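Local structure of 4'-phospho-dehydrooxetanocin synthase (Bacillus megaterium, 5UL3) at residues D314-T319 with K326-R331. The protein catalyses the cobalamin-dependent radical SAM oxidative ring contraction of dAMP to an oxetane aldehyde, a step in the biosynthesis of oxetanocin A. Residues are numbered along the deposited sequence; the frame is centred on the assembly and turned at random.
With SF4 (iron/sulfur cluster), chain B; EDO (1,2-ethanediol), chain S.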
loop_
_atom_site.group_PDB
_atom_site.type_symbol
_atom_site.label_atom_id
_atom_site.label_comp_id
_atom_site.label_asym_id
_atom_site.label_seq_id
_atom_site.Cartn_x
_atom_site.Cartn_y
_atom_site.Cartn_z
ATOM N N ASP A 314 -15.560 3.830 1.614
ATOM C CA ASP A 314 -16.921 4.292 1.865
ATOM C C ASP A 314 -17.453 3.789 3.199
ATOM O O ASP A 314 -18.401 4.377 3.731
ATOM C CB ASP A 314 -17.853 3.877 0.724
ATOM C CG ASP A 314 -17.710 2.423 0.342
ATOM O OD1 ASP A 314 -17.870 1.543 1.211
ATOM O OD2 ASP A 314 -17.459 2.163 -0.852
ATOM N N TYR A 315 -16.846 2.736 3.760
ATOM C CA TYR A 315 -17.262 2.233 5.071
ATOM C C TYR A 315 -16.690 3.094 6.193
ATOM O O TYR A 315 -17.436 3.740 6.937
ATOM C CB TYR A 315 -16.835 0.774 5.237
ATOM C CG TYR A 315 -17.300 0.153 6.527
ATOM C CD1 TYR A 315 -18.662 -0.008 6.794
ATOM C CD2 TYR A 315 -16.383 -0.303 7.469
ATOM C CE1 TYR A 315 -19.093 -0.603 7.986
ATOM C CE2 TYR A 315 -16.824 -0.900 8.675
ATOM C CZ TYR A 315 -18.169 -1.034 8.911
ATOM O OH TYR A 315 -18.566 -1.622 10.108
ATOM N N SER A 316 -15.360 3.081 6.346
ATOM C CA SER A 316 -14.620 4.026 7.185
ATOM C C SER A 316 -14.973 3.920 8.668
ATOM O O SER A 316 -14.706 4.847 9.433
ATOM C CB SER A 316 -14.820 5.469 6.695
ATOM O OG SER A 316 -13.962 5.794 5.610
ATOM N N ARG A 317 -15.529 2.790 9.112
ATOM C CA ARG A 317 -16.006 2.652 10.480
ATOM C C ARG A 317 -15.189 1.714 11.347
ATOM O O ARG A 317 -15.504 1.575 12.540
ATOM C CB ARG A 317 -17.454 2.176 10.477
ATOM C CG ARG A 317 -18.400 3.239 10.025
ATOM C CD ARG A 317 -19.779 2.628 9.953
ATOM N NE ARG A 317 -20.848 3.592 9.736
ATOM C CZ ARG A 317 -21.157 4.134 8.561
ATOM N NH1 ARG A 317 -20.445 3.874 7.461
ATOM N NH2 ARG A 317 -22.181 4.964 8.491
ATOM N N CYS A 318 -14.186 1.040 10.795
ATOM C CA CYS A 318 -13.368 0.148 11.612
ATOM C C CYS A 318 -12.624 0.966 12.661
ATOM O O CYS A 318 -12.032 2.002 12.352
ATOM C CB CYS A 318 -12.395 -0.639 10.729
ATOM S SG CYS A 318 -13.278 -1.547 9.445
ATOM N N THR A 319 -12.687 0.525 13.921
ATOM C CA THR A 319 -12.281 1.416 14.997
ATOM C C THR A 319 -10.779 1.585 15.095
ATOM O O THR A 319 -10.323 2.533 15.742
ATOM C CB THR A 319 -12.823 0.916 16.331
ATOM O OG1 THR A 319 -12.277 -0.386 16.595
ATOM C CG2 THR A 319 -14.347 0.841 16.250
ATOM N N LYS A 326 -6.837 9.474 4.849
ATOM C CA LYS A 326 -7.324 8.784 3.658
ATOM C C LYS A 326 -8.747 9.173 3.277
ATOM O O LYS A 326 -9.140 8.954 2.128
ATOM C CB LYS A 326 -7.242 7.269 3.867
ATOM C CG LYS A 326 -5.796 6.734 3.941
ATOM C CD LYS A 326 -5.228 6.535 2.527
ATOM C CE LYS A 326 -4.073 7.480 2.250
ATOM N NZ LYS A 326 -3.526 7.298 0.846
ATOM N N LEU A 327 -9.507 9.739 4.221
ATOM C CA LEU A 327 -10.837 10.335 4.031
ATOM C C LEU A 327 -11.960 9.296 4.043
ATOM O O LEU A 327 -11.715 8.083 3.989
ATOM C CB LEU A 327 -10.895 11.177 2.750
ATOM C CG LEU A 327 -9.815 12.267 2.589
ATOM C CD1 LEU A 327 -10.173 13.176 1.437
ATOM C CD2 LEU A 327 -9.614 13.065 3.875
ATOM N N ARG A 328 -13.207 9.769 4.124
ATOM C CA ARG A 328 -14.342 8.918 4.466
ATOM C C ARG A 328 -15.307 8.715 3.317
ATOM O O ARG A 328 -16.432 8.250 3.543
ATOM C CB ARG A 328 -15.088 9.510 5.669
ATOM C CG ARG A 328 -14.177 9.819 6.836
ATOM C CD ARG A 328 -14.472 11.187 7.464
ATOM N NE ARG A 328 -13.543 11.415 8.564
ATOM C CZ ARG A 328 -12.452 12.169 8.478
ATOM N NH1 ARG A 328 -11.666 12.309 9.533
ATOM N NH2 ARG A 328 -12.158 12.786 7.338
ATOM N N SER A 329 -14.918 9.074 2.098
ATOM C CA SER A 329 -15.723 8.851 0.912
ATOM C C SER A 329 -14.858 8.137 -0.115
ATOM O O SER A 329 -13.631 8.204 -0.059
ATOM C CB SER A 329 -16.243 10.164 0.319
ATOM O OG SER A 329 -15.150 11.008 -0.010
ATOM N N TRP A 330 -15.506 7.465 -1.057
ATOM C CA TRP A 330 -14.817 6.624 -2.033
ATOM C C TRP A 330 -14.861 7.308 -3.395
ATOM O O TRP A 330 -15.937 7.649 -3.885
ATOM C CB TRP A 330 -15.460 5.240 -2.070
ATOM C CG TRP A 330 -14.770 4.226 -2.941
ATOM C CD1 TRP A 330 -13.598 3.581 -2.675
ATOM C CD2 TRP A 330 -15.256 3.694 -4.182
ATOM N NE1 TRP A 330 -13.314 2.692 -3.682
ATOM C CE2 TRP A 330 -14.302 2.754 -4.630
ATOM C CE3 TRP A 330 -16.392 3.936 -4.966
ATOM C CZ2 TRP A 330 -14.459 2.039 -5.811
ATOM C CZ3 TRP A 330 -16.549 3.227 -6.139
ATOM C CH2 TRP A 330 -15.578 2.298 -6.560
ATOM N N ARG A 331 -13.686 7.518 -3.996
ATOM C CA ARG A 331 -13.535 8.258 -5.252
ATOM C C ARG A 331 -12.897 7.343 -6.298
ATOM O O ARG A 331 -11.669 7.151 -6.287
ATOM C CB ARG A 331 -12.670 9.503 -5.042
ATOM C CG ARG A 331 -13.201 10.479 -3.976
ATOM C CD ARG A 331 -12.606 10.215 -2.588
ATOM N NE ARG A 331 -11.207 10.647 -2.493
ATOM C CZ ARG A 331 -10.415 10.371 -1.463
ATOM N NH1 ARG A 331 -9.162 10.819 -1.438
ATOM N NH2 ARG A 331 -10.884 9.652 -0.439
HETATM FE FE1 SF4 B . -12.124 -0.726 7.703
HETATM FE FE2 SF4 B . -10.576 -1.439 5.589
HETATM FE FE3 SF4 B . -10.032 0.856 7.080
HETATM FE FE4 SF4 B . -12.206 0.797 5.424
HETATM S S1 SF4 B . -9.991 0.669 4.791
HETATM S S2 SF4 B . -12.165 1.580 7.584
HETATM S S3 SF4 B . -12.874 -1.388 5.693
HETATM S S4 SF4 B . -9.939 -1.341 7.785
HETATM C C1 EDO S . -13.481 12.985 4.356
HETATM O O1 EDO S . -13.604 13.666 5.608
HETATM C C2 EDO S . -14.818 12.713 3.730
HETATM O O2 EDO S . -14.653 12.519 2.329
HETATM O O HOH W 1 -17.925 6.916 5.365
#
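Ser316 and Arg328 meet by van der Waals contact: Ser316 OG comes to 3.3 Å from Arg328 CA, and its CB lies loosely near Arg328 CA and CB. With OG turned beside its own backbone N (chi1 -82°), the small hydroxyl fits against the opposing backbone while hydrogen-bonding to Cys313 O. The Asp314 side chain runs alongside the start of the Trp330 side chain. In one of its two conformers, Asp314 OD2 is 3.9 Å from Trp330 CB; the indole N-H turns elsewhere, to Glu364 O.

No direct hydrogen bond joins the segments. A water links them instead, donating to Asp314 O at 3.1 Å and to Arg328 O at 2.7 Å.

Within 326-331, Arg331 folds its guanidinium back on its own loop. Arg331 NH2 gives a nearly straight bond (175°) to Lys326 O. A second bond runs from Arg331 NH2 to Ser329 O at 3.1 Å, both acceptors lying in the guanidinium plane, while NH1 pairs with Glu240.

The same cysteine loop of the radical SAM core serves two cofactors. Cys318 SG binds FE1 of the [4Fe-4S] cluster at 2.2 Å, as a soft thiolate suits, and Lys326 NZ forms a salt bridge to cobalamin. Van der Waals touches by a hydroxyl and a carboxylate, with one shared water, thus join the cluster-binding end of the loop to its cobalamin-binding end, which Arg331 braces through two backbone carbonyls.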